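Local coordinates for protein transcriptional regulator, TetR family (Thermus thermophilus, PDB 3VPR) that represses transcription as a helical TetR-family regulator, probably by binding cis-regulatory DNA through an N-terminal helix-turn-helix, at residues T3-I8 / Y41-S46; A12-T17 / N93-V98; A78-M83 / V173-H178; N125-L130 / A147-L152. One frame throughout, in Å; residues are numbered along the deposited sequence.

Interaction 1: T3-I8 / Y41-S46; sequences TTRDRI and YHHFGS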
loop_
_atom_site.group_PDB
_atom_site.type_symbol
_atom_site.label_atom_id
_atom_site.label_comp_id
_atom_site.label_asym_id
_atom_site.label_seq_id
_atom_site.Cartn_x
_atom_site.Cartn_y
_atom_site.Cartn_z
ATOM N N THR A 3 -6.178 17.832 -26.209
ATOM C CA THR A 3 -5.182 18.406 -27.114
ATOM C C THR A 3 -3.941 17.498 -27.151
ATOM O O THR A 3 -3.865 16.501 -26.428
ATOM C CB THR A 3 -4.745 19.808 -26.644
ATOM O OG1 THR A 3 -3.992 19.676 -25.435
ATOM C CG2 THR A 3 -5.961 20.702 -26.377
ATOM N N THR A 4 -2.974 17.859 -27.987
ATOM C CA THR A 4 -1.733 17.103 -28.113
ATOM C C THR A 4 -1.037 17.027 -26.756
ATOM O O THR A 4 -0.387 16.030 -26.431
ATOM C CB THR A 4 -0.755 17.776 -29.078
ATOM O OG1 THR A 4 -1.374 17.949 -30.354
ATOM C CG2 THR A 4 0.518 16.929 -29.217
ATOM N N ARG A 5 -1.161 18.094 -25.972
ATOM C CA ARG A 5 -0.544 18.123 -24.663
ATOM C C ARG A 5 -1.189 17.079 -23.752
ATOM O O ARG A 5 -0.483 16.334 -23.081
ATOM C CB ARG A 5 -0.665 19.505 -24.020
ATOM C CG ARG A 5 0.230 19.623 -22.802
ATOM C CD ARG A 5 -0.002 20.883 -21.992
ATOM N NE ARG A 5 0.996 20.979 -20.925
ATOM C CZ ARG A 5 2.288 21.149 -21.157
ATOM N NH1 ARG A 5 2.701 21.245 -22.412
ATOM N NH2 ARG A 5 3.159 21.212 -20.148
ATOM N N ASP A 6 -2.523 17.033 -23.735
ATOM C CA ASP A 6 -3.261 16.069 -22.908
ATOM C C ASP A 6 -3.036 14.608 -23.324
ATOM O O ASP A 6 -2.929 13.725 -22.469
ATOM C CB ASP A 6 -4.771 16.325 -22.969
ATOM C CG ASP A 6 -5.145 17.716 -22.555
ATOM O OD1 ASP A 6 -4.689 18.169 -21.483
ATOM O OD2 ASP A 6 -5.909 18.354 -23.303
ATOM N N ARG A 7 -3.003 14.358 -24.633
ATOM C CA ARG A 7 -2.810 13.010 -25.161
ATOM C C ARG A 7 -1.440 12.501 -24.739
ATOM O O ARG A 7 -1.262 11.331 -24.417
ATOM C CB ARG A 7 -2.925 13.004 -26.697
ATOM N N ILE A 8 -0.466 13.394 -24.741
ATOM C CA ILE A 8 0.864 13.004 -24.332
ATOM C C ILE A 8 0.838 12.534 -22.877
ATOM O O ILE A 8 1.463 11.519 -22.550
ATOM C CB ILE A 8 1.861 14.173 -24.482
ATOM C CG1 ILE A 8 1.978 14.562 -25.962
ATOM C CG2 ILE A 8 3.220 13.782 -23.902
ATOM C CD1 ILE A 8 2.920 15.742 -26.250
ATOM N N TYR A 41 9.921 17.428 -25.701
ATOM C CA TYR A 41 10.671 18.367 -24.890
ATOM C C TYR A 41 10.055 19.767 -24.928
ATOM O O TYR A 41 10.055 20.479 -23.920
ATOM C CB TYR A 41 12.127 18.416 -25.357
ATOM C CG TYR A 41 12.931 17.190 -24.948
ATOM C CD1 TYR A 41 12.970 16.768 -23.619
ATOM C CD2 TYR A 41 13.667 16.473 -25.880
ATOM C CE1 TYR A 41 13.726 15.661 -23.234
ATOM C CE2 TYR A 41 14.426 15.371 -25.506
ATOM C CZ TYR A 41 14.452 14.968 -24.186
ATOM O OH TYR A 41 15.193 13.864 -23.824
ATOM N N HIS A 42 9.521 20.152 -26.086
ATOM C CA HIS A 42 8.906 21.469 -26.253
ATOM C C HIS A 42 7.692 21.656 -25.349
ATOM O O HIS A 42 7.464 22.754 -24.832
ATOM C CB HIS A 42 8.465 21.687 -27.702
ATOM C CG HIS A 42 9.591 21.884 -28.669
ATOM N ND1 HIS A 42 9.390 21.939 -30.032
ATOM C CD2 HIS A 42 10.927 22.017 -28.478
ATOM C CE1 HIS A 42 10.554 22.095 -30.642
ATOM N NE2 HIS A 42 11.504 22.146 -29.722
ATOM N N HIS A 43 6.917 20.585 -25.167
ATOM C CA HIS A 43 5.710 20.642 -24.351
ATOM C C HIS A 43 5.938 20.434 -22.869
ATOM O O HIS A 43 5.162 20.920 -22.055
ATOM C CB HIS A 43 4.693 19.594 -24.809
ATOM C CG HIS A 43 4.051 19.901 -26.122
ATOM N ND1 HIS A 43 4.626 19.567 -27.329
ATOM C CD2 HIS A 43 2.881 20.518 -26.418
ATOM C CE1 HIS A 43 3.836 19.960 -28.312
ATOM N NE2 HIS A 43 2.771 20.541 -27.787
ATOM N N PHE A 44 7.012 19.731 -22.521
ATOM C CA PHE A 44 7.293 19.409 -21.129
ATOM C C PHE A 44 8.703 19.687 -20.607
ATOM O O PHE A 44 8.918 19.677 -19.408
ATOM C CB PHE A 44 6.945 17.940 -20.899
ATOM C CG PHE A 44 5.484 17.649 -21.038
ATOM C CD1 PHE A 44 4.601 17.970 -20.012
ATOM C CD2 PHE A 44 4.980 17.113 -22.216
ATOM C CE1 PHE A 44 3.233 17.762 -20.163
ATOM C CE2 PHE A 44 3.611 16.902 -22.379
ATOM C CZ PHE A 44 2.736 17.226 -21.356
ATOM N N GLY A 45 9.657 19.907 -21.502
ATOM C CA GLY A 45 11.009 20.195 -21.067
ATOM C C GLY A 45 11.809 18.991 -20.601
ATOM O O GLY A 45 13.012 18.945 -20.810
ATOM N N SER A 46 11.159 18.021 -19.967
ATOM C CA SER A 46 11.865 16.835 -19.494
ATOM C C SER A 46 10.897 15.714 -19.198
ATOM O O SER A 46 9.686 15.927 -19.072
ATOM C CB SER A 46 12.643 17.145 -18.210
ATOM O OG SER A 46 11.747 17.487 -17.159
#

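Interaction 2: A12-T17 / N93-V98; sequences AAKLFT and NYPFFV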
loop_
_atom_site.group_PDB
_atom_site.type_symbol
_atom_site.label_atom_id
_atom_site.label_comp_id
_atom_site.label_asym_id
_atom_site.label_seq_id
_atom_site.Cartn_x
_atom_site.Cartn_y
_atom_site.Cartn_z
ATOM N N ALA A 12 1.361 8.688 -21.929
ATOM C CA ALA A 12 2.589 8.456 -21.179
ATOM C C ALA A 12 2.201 7.672 -19.931
ATOM O O ALA A 12 2.830 6.673 -19.589
ATOM C CB ALA A 12 3.232 9.779 -20.777
ATOM N N ALA A 13 1.151 8.129 -19.252
ATOM C CA ALA A 13 0.696 7.446 -18.053
ATOM C C ALA A 13 0.430 5.958 -18.333
ATOM O O ALA A 13 0.808 5.102 -17.537
ATOM C CB ALA A 13 -0.559 8.115 -17.503
ATOM N N LYS A 14 -0.218 5.648 -19.454
ATOM C CA LYS A 14 -0.487 4.248 -19.785
ATOM C C LYS A 14 0.807 3.495 -20.076
ATOM O O LYS A 14 0.989 2.367 -19.629
ATOM C CB LYS A 14 -1.396 4.131 -21.002
ATOM C CG LYS A 14 -2.805 4.616 -20.784
ATOM C CD LYS A 14 -3.617 4.439 -22.064
ATOM C CE LYS A 14 -5.005 5.042 -21.931
ATOM N NZ LYS A 14 -5.793 4.871 -23.183
ATOM N N LEU A 15 1.711 4.122 -20.815
ATOM C CA LEU A 15 2.963 3.466 -21.161
ATOM C C LEU A 15 3.793 3.191 -19.910
ATOM O O LEU A 15 4.375 2.119 -19.778
ATOM C CB LEU A 15 3.752 4.311 -22.166
ATOM C CG LEU A 15 5.084 3.694 -22.574
ATOM C CD1 LEU A 15 4.840 2.313 -23.177
ATOM C CD2 LEU A 15 5.787 4.595 -23.569
ATOM N N PHE A 16 3.830 4.148 -18.989
ATOM C CA PHE A 16 4.579 3.969 -17.752
ATOM C C PHE A 16 3.958 2.835 -16.940
ATOM O O PHE A 16 4.664 2.088 -16.273
ATOM C CB PHE A 16 4.577 5.242 -16.905
ATOM C CG PHE A 16 5.353 6.383 -17.502
ATOM C CD1 PHE A 16 6.469 6.149 -18.295
ATOM C CD2 PHE A 16 4.983 7.702 -17.233
ATOM C CE1 PHE A 16 7.211 7.216 -18.818
ATOM C CE2 PHE A 16 5.714 8.772 -17.742
ATOM C CZ PHE A 16 6.832 8.531 -18.538
ATOM N N THR A 17 2.635 2.721 -16.986
ATOM C CA THR A 17 1.942 1.663 -16.265
ATOM C C THR A 17 2.273 0.295 -16.882
ATOM O O THR A 17 2.402 -0.699 -16.174
ATOM C CB THR A 17 0.409 1.884 -16.306
ATOM O OG1 THR A 17 0.079 3.054 -15.550
ATOM C CG2 THR A 17 -0.338 0.672 -15.728
ATOM N N ASN A 93 -9.104 7.008 -13.291
ATOM C CA ASN A 93 -7.789 7.508 -13.683
ATOM C C ASN A 93 -6.699 6.532 -13.231
ATOM O O ASN A 93 -5.604 6.935 -12.834
ATOM C CB ASN A 93 -7.586 8.884 -13.039
ATOM C CG ASN A 93 -8.684 9.864 -13.421
ATOM O OD1 ASN A 93 -8.682 10.403 -14.523
ATOM N ND2 ASN A 93 -9.637 10.082 -12.520
ATOM N N TYR A 94 -7.022 5.246 -13.299
ATOM C CA TYR A 94 -6.123 4.178 -12.876
ATOM C C TYR A 94 -4.662 4.325 -13.317
ATOM O O TYR A 94 -3.752 4.306 -12.487
ATOM C CB TYR A 94 -6.675 2.833 -13.356
ATOM C CG TYR A 94 -5.855 1.647 -12.918
ATOM C CD1 TYR A 94 -5.951 1.155 -11.623
ATOM C CD2 TYR A 94 -4.982 1.015 -13.801
ATOM C CE1 TYR A 94 -5.206 0.064 -11.215
ATOM C CE2 TYR A 94 -4.225 -0.082 -13.403
ATOM C CZ TYR A 94 -4.345 -0.549 -12.106
ATOM O OH TYR A 94 -3.599 -1.629 -11.692
ATOM N N PRO A 95 -4.414 4.466 -14.630
ATOM C CA PRO A 95 -3.020 4.606 -15.071
ATOM C C PRO A 95 -2.227 5.764 -14.448
ATOM O O PRO A 95 -1.016 5.652 -14.253
ATOM C CB PRO A 95 -3.135 4.699 -16.598
ATOM C CG PRO A 95 -4.563 5.118 -16.837
ATOM C CD PRO A 95 -5.343 4.427 -15.774
ATOM N N PHE A 96 -2.896 6.872 -14.135
ATOM C CA PHE A 96 -2.212 8.004 -13.514
ATOM C C PHE A 96 -1.746 7.656 -12.102
ATOM O O PHE A 96 -0.699 8.120 -11.649
ATOM C CB PHE A 96 -3.131 9.223 -13.433
ATOM C CG PHE A 96 -3.390 9.876 -14.752
ATOM C CD1 PHE A 96 -4.370 9.385 -15.606
ATOM C CD2 PHE A 96 -2.651 10.988 -15.146
ATOM C CE1 PHE A 96 -4.610 9.993 -16.840
ATOM C CE2 PHE A 96 -2.881 11.607 -16.381
ATOM C CZ PHE A 96 -3.862 11.109 -17.229
ATOM N N PHE A 97 -2.539 6.849 -11.405
ATOM C CA PHE A 97 -2.209 6.442 -10.044
ATOM C C PHE A 97 -1.075 5.437 -10.024
ATOM O O PHE A 97 -0.196 5.511 -9.166
ATOM C CB PHE A 97 -3.450 5.884 -9.358
ATOM C CG PHE A 97 -4.363 6.951 -8.840
ATOM C CD1 PHE A 97 -4.199 7.461 -7.555
ATOM C CD2 PHE A 97 -5.331 7.508 -9.660
ATOM C CE1 PHE A 97 -4.988 8.514 -7.098
ATOM C CE2 PHE A 97 -6.122 8.561 -9.211
ATOM C CZ PHE A 97 -5.950 9.065 -7.931
ATOM N N VAL A 98 -1.089 4.503 -10.968
ATOM C CA VAL A 98 -0.026 3.516 -11.043
ATOM C C VAL A 98 1.280 4.251 -11.346
ATOM O O VAL A 98 2.344 3.889 -10.845
ATOM C CB VAL A 98 -0.308 2.472 -12.144
ATOM C CG1 VAL A 98 0.903 1.546 -12.316
ATOM C CG2 VAL A 98 -1.548 1.662 -11.776
#

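Interaction 3: A78-M83 / V173-H178; sequences ALRRFM and VARAYH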
loop_
_atom_site.group_PDB
_atom_site.type_symbol
_atom_site.label_atom_id
_atom_site.label_comp_id
_atom_site.label_asym_id
_atom_site.label_seq_id
_atom_site.Cartn_x
_atom_site.Cartn_y
_atom_site.Cartn_z
ATOM N N ALA A 78 -20.394 12.258 5.289
ATOM C CA ALA A 78 -19.252 12.966 4.742
ATOM C C ALA A 78 -18.087 11.989 4.570
ATOM O O ALA A 78 -17.324 12.066 3.602
ATOM C CB ALA A 78 -18.848 14.101 5.679
ATOM N N LEU A 79 -17.952 11.065 5.514
ATOM C CA LEU A 79 -16.873 10.092 5.438
ATOM C C LEU A 79 -17.128 9.139 4.277
ATOM O O LEU A 79 -16.211 8.803 3.537
ATOM C CB LEU A 79 -16.765 9.306 6.747
ATOM C CG LEU A 79 -15.710 8.186 6.748
ATOM C CD1 LEU A 79 -14.321 8.787 6.581
ATOM C CD2 LEU A 79 -15.798 7.387 8.045
ATOM N N ARG A 80 -18.382 8.729 4.099
ATOM C CA ARG A 80 -18.714 7.797 3.021
ATOM C C ARG A 80 -18.476 8.401 1.640
ATOM O O ARG A 80 -17.935 7.743 0.741
ATOM C CB ARG A 80 -20.169 7.328 3.140
ATOM C CG ARG A 80 -20.558 6.272 2.089
ATOM C CD ARG A 80 -21.941 5.650 2.359
ATOM N NE ARG A 80 -23.060 6.534 2.021
ATOM C CZ ARG A 80 -23.455 6.827 0.780
ATOM N NH1 ARG A 80 -22.832 6.308 -0.270
ATOM N NH2 ARG A 80 -24.483 7.642 0.590
ATOM N N ARG A 81 -18.875 9.657 1.475
ATOM C CA ARG A 81 -18.686 10.326 0.202
ATOM C C ARG A 81 -17.200 10.488 -0.065
ATOM O O ARG A 81 -16.739 10.280 -1.173
ATOM C CB ARG A 81 -19.385 11.681 0.206
ATOM C CG ARG A 81 -20.859 11.580 0.573
ATOM C CD ARG A 81 -21.676 12.630 -0.143
ATOM N NE ARG A 81 -21.782 12.317 -1.563
ATOM C CZ ARG A 81 -21.928 13.225 -2.520
ATOM N NH1 ARG A 81 -21.983 14.517 -2.214
ATOM N NH2 ARG A 81 -22.012 12.841 -3.789
ATOM N N PHE A 82 -16.439 10.852 0.954
ATOM C CA PHE A 82 -15.013 10.995 0.755
ATOM C C PHE A 82 -14.421 9.674 0.232
ATOM O O PHE A 82 -13.726 9.650 -0.785
ATOM C CB PHE A 82 -14.343 11.382 2.064
ATOM C CG PHE A 82 -12.851 11.559 1.959
ATOM C CD1 PHE A 82 -11.997 10.458 1.956
ATOM C CD2 PHE A 82 -12.297 12.836 1.892
ATOM C CE1 PHE A 82 -10.605 10.633 1.895
ATOM C CE2 PHE A 82 -10.922 13.015 1.833
ATOM C CZ PHE A 82 -10.072 11.917 1.836
HETATM N N MSE A 83 -14.725 8.572 0.915
HETATM C CA MSE A 83 -14.187 7.274 0.529
HETATM C C MSE A 83 -14.614 6.830 -0.870
HETATM O O MSE A 83 -13.789 6.330 -1.643
HETATM C CB MSE A 83 -14.571 6.224 1.574
HETATM C CG MSE A 83 -13.968 6.500 2.946
HETATM SE SE MSE A 83 -14.570 5.283 4.348
HETATM C CE MSE A 83 -13.591 3.679 3.774
ATOM N N VAL A 173 -16.768 -1.315 -3.353
ATOM C CA VAL A 173 -15.805 -1.842 -2.395
ATOM C C VAL A 173 -15.631 -0.773 -1.307
ATOM O O VAL A 173 -15.613 -1.066 -0.107
ATOM C CB VAL A 173 -14.433 -2.057 -3.065
ATOM C CG1 VAL A 173 -13.390 -2.411 -2.014
ATOM C CG2 VAL A 173 -14.538 -3.135 -4.131
ATOM N N ALA A 174 -15.505 0.475 -1.741
ATOM C CA ALA A 174 -15.322 1.585 -0.815
ATOM C C ALA A 174 -16.525 1.716 0.107
ATOM O O ALA A 174 -16.384 2.103 1.270
ATOM C CB ALA A 174 -15.114 2.873 -1.589
ATOM N N ARG A 175 -17.707 1.381 -0.405
ATOM C CA ARG A 175 -18.918 1.482 0.402
ATOM C C ARG A 175 -18.932 0.405 1.484
ATOM O O ARG A 175 -19.358 0.655 2.616
ATOM C CB ARG A 175 -20.168 1.368 -0.474
ATOM C CG ARG A 175 -21.455 1.590 0.292
ATOM C CD ARG A 175 -22.618 1.836 -0.647
ATOM N NE ARG A 175 -22.372 2.981 -1.521
ATOM C CZ ARG A 175 -23.256 3.467 -2.388
ATOM N NH1 ARG A 175 -22.942 4.511 -3.143
ATOM N NH2 ARG A 175 -24.457 2.914 -2.495
ATOM N N ALA A 176 -18.465 -0.788 1.128
ATOM C CA ALA A 176 -18.404 -1.885 2.086
ATOM C C ALA A 176 -17.356 -1.548 3.149
ATOM O O ALA A 176 -17.531 -1.874 4.323
ATOM C CB ALA A 176 -18.052 -3.188 1.383
ATOM N N TYR A 177 -16.272 -0.882 2.739
ATOM C CA TYR A 177 -15.226 -0.487 3.687
ATOM C C TYR A 177 -15.782 0.558 4.652
ATOM O O TYR A 177 -15.462 0.561 5.849
ATOM C CB TYR A 177 -14.009 0.109 2.967
ATOM C CG TYR A 177 -13.069 -0.896 2.334
ATOM C CD1 TYR A 177 -12.960 -2.195 2.826
ATOM C CD2 TYR A 177 -12.234 -0.521 1.291
ATOM C CE1 TYR A 177 -12.036 -3.089 2.293
ATOM C CE2 TYR A 177 -11.308 -1.403 0.754
ATOM C CZ TYR A 177 -11.210 -2.683 1.260
ATOM O OH TYR A 177 -10.250 -3.533 0.757
ATOM N N HIS A 178 -16.627 1.446 4.133
ATOM C CA HIS A 178 -17.210 2.489 4.971
ATOM C C HIS A 178 -18.101 1.886 6.044
ATOM O O HIS A 178 -18.050 2.291 7.214
ATOM C CB HIS A 178 -18.008 3.490 4.130
ATOM C CG HIS A 178 -18.791 4.460 4.954
ATOM N ND1 HIS A 178 -20.110 4.251 5.294
ATOM C CD2 HIS A 178 -18.424 5.613 5.563
ATOM C CE1 HIS A 178 -20.522 5.233 6.075
ATOM N NE2 HIS A 178 -19.518 6.072 6.257
#

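Interaction 4: N125-L130 / A147-L152; sequences NLRAIL and AGRAVL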
loop_
_atom_site.group_PDB
_atom_site.type_symbol
_atom_site.label_atom_id
_atom_site.label_comp_id
_atom_site.label_asym_id
_atom_site.label_seq_id
_atom_site.Cartn_x
_atom_site.Cartn_y
_atom_site.Cartn_z
ATOM N N ASN A 125 -7.834 16.707 5.030
ATOM C CA ASN A 125 -9.273 16.903 4.842
ATOM C C ASN A 125 -10.031 15.726 5.461
ATOM O O ASN A 125 -11.134 15.891 6.004
ATOM C CB ASN A 125 -9.636 17.010 3.358
ATOM C CG ASN A 125 -9.218 18.336 2.744
ATOM O OD1 ASN A 125 -9.259 19.371 3.406
ATOM N ND2 ASN A 125 -8.828 18.314 1.466
ATOM N N LEU A 126 -9.439 14.533 5.386
ATOM C CA LEU A 126 -10.086 13.360 5.954
ATOM C C LEU A 126 -10.097 13.512 7.468
ATOM O O LEU A 126 -11.103 13.245 8.122
ATOM C CB LEU A 126 -9.342 12.076 5.554
ATOM C CG LEU A 126 -9.878 10.761 6.139
ATOM C CD1 LEU A 126 -11.352 10.616 5.819
ATOM C CD2 LEU A 126 -9.075 9.571 5.571
ATOM N N ARG A 127 -8.968 13.947 8.016
ATOM C CA ARG A 127 -8.848 14.147 9.448
ATOM C C ARG A 127 -9.874 15.153 9.939
ATOM O O ARG A 127 -10.466 14.972 11.011
ATOM C CB ARG A 127 -7.440 14.627 9.802
ATOM C CG ARG A 127 -6.358 13.594 9.521
ATOM C CD ARG A 127 -5.023 14.001 10.130
ATOM N NE ARG A 127 -3.971 13.043 9.799
ATOM C CZ ARG A 127 -2.697 13.172 10.156
ATOM N NH1 ARG A 127 -2.308 14.223 10.864
ATOM N NH2 ARG A 127 -1.807 12.252 9.804
ATOM N N ALA A 128 -10.089 16.208 9.157
ATOM C CA ALA A 128 -11.069 17.230 9.532
ATOM C C ALA A 128 -12.462 16.616 9.629
ATOM O O ALA A 128 -13.225 16.962 10.525
ATOM C CB ALA A 128 -11.072 18.386 8.513
ATOM N N ILE A 129 -12.799 15.715 8.708
ATOM C CA ILE A 129 -14.111 15.060 8.748
ATOM C C ILE A 129 -14.222 14.176 9.999
ATOM O O ILE A 129 -15.226 14.196 10.701
ATOM C CB ILE A 129 -14.347 14.175 7.510
ATOM C CG1 ILE A 129 -14.441 15.038 6.254
ATOM C CG2 ILE A 129 -15.611 13.354 7.681
ATOM C CD1 ILE A 129 -14.608 14.230 4.973
ATOM N N LEU A 130 -13.179 13.407 10.277
ATOM C CA LEU A 130 -13.174 12.531 11.444
ATOM C C LEU A 130 -13.202 13.343 12.733
ATOM O O LEU A 130 -13.960 13.034 13.652
ATOM C CB LEU A 130 -11.933 11.630 11.428
ATOM C CG LEU A 130 -11.856 10.679 10.231
ATOM C CD1 LEU A 130 -10.490 9.988 10.189
ATOM C CD2 LEU A 130 -12.987 9.664 10.324
ATOM N N ALA A 147 -7.001 6.903 12.641
ATOM C CA ALA A 147 -8.231 6.540 11.942
ATOM C C ALA A 147 -8.125 6.984 10.487
ATOM O O ALA A 147 -8.560 6.268 9.570
ATOM C CB ALA A 147 -9.442 7.202 12.612
ATOM N N GLY A 148 -7.550 8.167 10.279
ATOM C CA GLY A 148 -7.395 8.669 8.926
ATOM C C GLY A 148 -6.442 7.801 8.129
ATOM O O GLY A 148 -6.631 7.559 6.935
ATOM N N ARG A 149 -5.405 7.317 8.803
ATOM C CA ARG A 149 -4.420 6.477 8.147
ATOM C C ARG A 149 -5.048 5.114 7.830
ATOM O O ARG A 149 -4.753 4.497 6.807
ATOM C CB ARG A 149 -3.192 6.322 9.054
ATOM C CG ARG A 149 -2.033 5.565 8.431
ATOM C CD ARG A 149 -1.379 6.379 7.335
ATOM N NE ARG A 149 -0.868 7.646 7.848
ATOM C CZ ARG A 149 -0.221 8.543 7.111
ATOM N NH1 ARG A 149 -0.005 8.311 5.824
ATOM N NH2 ARG A 149 0.209 9.673 7.662
ATOM N N ALA A 150 -5.933 4.654 8.703
ATOM C CA ALA A 150 -6.591 3.368 8.492
ATOM C C ALA A 150 -7.425 3.431 7.213
ATOM O O ALA A 150 -7.348 2.546 6.360
ATOM C CB ALA A 150 -7.475 3.035 9.674
ATOM N N VAL A 151 -8.215 4.490 7.083
ATOM C CA VAL A 151 -9.053 4.672 5.907
ATOM C C VAL A 151 -8.235 4.819 4.610
ATOM O O VAL A 151 -8.514 4.146 3.612
ATOM C CB VAL A 151 -9.961 5.918 6.071
ATOM C CG1 VAL A 151 -10.810 6.118 4.828
ATOM C CG2 VAL A 151 -10.837 5.749 7.288
ATOM N N LEU A 152 -7.235 5.696 4.621
ATOM C CA LEU A 152 -6.416 5.906 3.434
ATOM C C LEU A 152 -5.732 4.594 3.050
ATOM O O LEU A 152 -5.584 4.283 1.862
ATOM C CB LEU A 152 -5.390 7.023 3.681
ATOM C CG LEU A 152 -5.944 8.466 3.676
ATOM C CD1 LEU A 152 -4.881 9.449 4.155
ATOM C CD2 LEU A 152 -6.406 8.842 2.265
#

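Interaction 1: T3-I8 / Y41-S46
Arg5 reaches across from the first turn of helix 4-19 and lays its guanidinium flat over the Phe44 ring, the two centres 4.1 Å apart and the planes 24° from parallel. The overlap is off-centre, with Phe44 CE1 under the NH2 side, and it counts as a cation-pi contact. The chain runs extended from CG to NE, CG anti to the backbone N (chi1 -168°), and the last bond turns the guanidinium onto the ring. At the rim of the same guanidinium, in its plane, sits His43 O: Arg5 NH1 donates to His43 O at 2.5 Å, and Arg5 NH2 adds a weak bond to that oxygen at 2.8 Å. The imidazole of His43 is tied back to Ala39 O through ND1. Ile8 packs alongside, Ile8 CG2 lying 3.5 Å from Phe44 CE2, while its CD1 sits over one face of the His43 ring. Behind Arg5, Thr3 and Asp6 form a capping box. With an alanine at Arg5, His43 O would probably lose both its donors here and one face of Phe44 its flat cover. A cation near a carbonyl toward the C-terminal end of helix 37-44, in the predicted helix-turn-helix, is likely to be favoured by the helix dipole.

Interaction 2: A12-T17 / N93-V98
Thr17 meets Val98 with both of its branches: Thr17 OG1 lies 3.5 Å from Val98 CB, and Thr17 CG2 is 3.7 Å from Val98 CG1, the two side chains crossing at about a right angle. One turn back, Ala13 points its methyl straight down onto the Phe96 ring, Ala13 CB standing 4.2 Å from the ring centroid and only 5° off the normal, a CH-pi contact over the middle of the face. Pro95 CB packs against both Ala13 CB and the Thr17 hydroxyl, 3.8 Å from Thr17 OG1. Lys14 runs beside the proline, Lys14 CG at 4.2 Å from Pro95 CB, both side chains heading the same way.

What fixes Thr17 is its own helix. Its hydroxyl is swung beside the backbone N (chi1 -67°) and donates to Ala13 O at 2.9 Å; Thr17 N reaches that oxygen too, from the opposite face of the carbonyl plane. Pro95 O is close to the hydroxyl but badly angled for a bond, and accepts from Thr99 OG1 instead. Further out, Phe96 rests on Ile54 and Leu57 of helix 47-70, with Ile54 also touching Ala13. An alanine in place of Thr17 would probably leave Val98 facing a gap and Ala13 O without its second donor.

The short segments pass 8.1 Å apart at 58°. Their contact, mostly apolar, joins the DNA-binding domain to the C-terminal domain. The lack of any hydrogen bond crossing it is consistent with the shifts between these domains by which TetR relatives respond to ligand.

Interaction 3: A78-M83 / V173-H178
Arg80 can be followed along the face of His178. Its CB sits over the middle of the imidazole, Arg80 CB being 3.4 Å from the His178 ring centroid and 10° off the normal, a close CH-pi contact. CG continues over the rim, Arg80 CG lying 3.8 Å from His178 ND1, and CD stays at that corner, with Arg80 CD 3.7 Å from His178 ND1. The chain bends about CG-CD (chi3 75°), and the guanidinium turns to Arg175: Arg80 NH1 comes over a face of the Arg175 guanidinium, 3.4 Å from Arg175 NH1. The two arginines share a counter-ion, since Glu84 makes a salt bridge to each through different carboxylate oxygens; Arg80 NH2 has a second partner in Glu77.

His178 is fixed as well. Its NE2 is hydrogen-bonded to Lys76 O, and its edge is flanked by Leu79 CG and the selenium of Met83, here selenomethionine. Met83 CE goes on to Tyr177, 3.7 Å from Tyr177 CB.

Helices 75-92 and 170-183 thus pack nearly antiparallel, at 149° in the short segments, with a buried histidine between them and charged groups along one margin. Leu79 touches Leu185 of the second subunit. Tyr177 and Ala176 pack on Arg149 and Leu146 of that subunit, respectively, in keeping with the all-helical C-terminal domain of TetR regulators, whose last two helices typically build the dimer interface.

Interaction 4: N125-L130 / A147-L152
Arg127 and Gly148 bring their CA atoms to 5.7 Å where helix 109-135 crosses helix 144-161; the short segments run at 122° to each other, with axes 9.4 Å apart. This is a helix-helix crossing inside the all-helical C-terminal domain of the TetR fold. Gly148 lies at its middle. A CB on that residue would point at the other helix and come 3.8 Å from Leu130 CD1, so the absence of a side chain probably helps two leucines approach the backbone.

Those leucines touch the glycine at different atoms. Leu130 brings CD1 against the Ala147-Gly148 peptide, 3.5 Å from Gly148 N, and also meets the Ala147 methyl. Leu126, its CG anti to the backbone N (chi1 177°), sends CD2 to the other end of the same residue, 3.4 Å from Gly148 O. The Leu126 methyl then fits between two side chains of the following turn: Leu126 CD2 is 3.8 Å from Val151 CB and equally near Leu152 CG. Leu79 and Phe82 of helix 75-92 pack on Leu126 as well, while Leu130 and Ala147 touch Leu185 and Leu180 of the second subunit, respectively.

Beside this apolar seam stand two arginines with a common carboxylate. Arg149 forms a salt bridge with Glu123 and a cation-pi contact with Trp161 of the second subunit; Arg127 has a long, weak ion pair with Glu123. Arg127 is extended while Arg149 folds, and their guanidinium planes stand 75° apart, with Arg149 NH2 lying 3.9 Å from Arg127 NH2, near the plane of the Arg127 group.

Interactions 1 and 2 share helix 4-19 and have centres 16 Å apart: the first ties that helix to helix 37-44 of the predicted helix-turn-helix, the second to helix 94-103 of the C-terminal domain. Interactions 3 and 4 lie beyond the chain's centre, with centres 11 Å apart, touching through Leu79 with Leu126 and Met83 with Val151. Along the chain, both segments of interaction 4 fall between those of interaction 3, and both contacts reach the second subunit. The centre of interaction 1 lies about 35 Å from that of either. Helix 4-19 is thus one link between the probable DNA-reading end and the C-terminal domain, whose far side helps build the dimer.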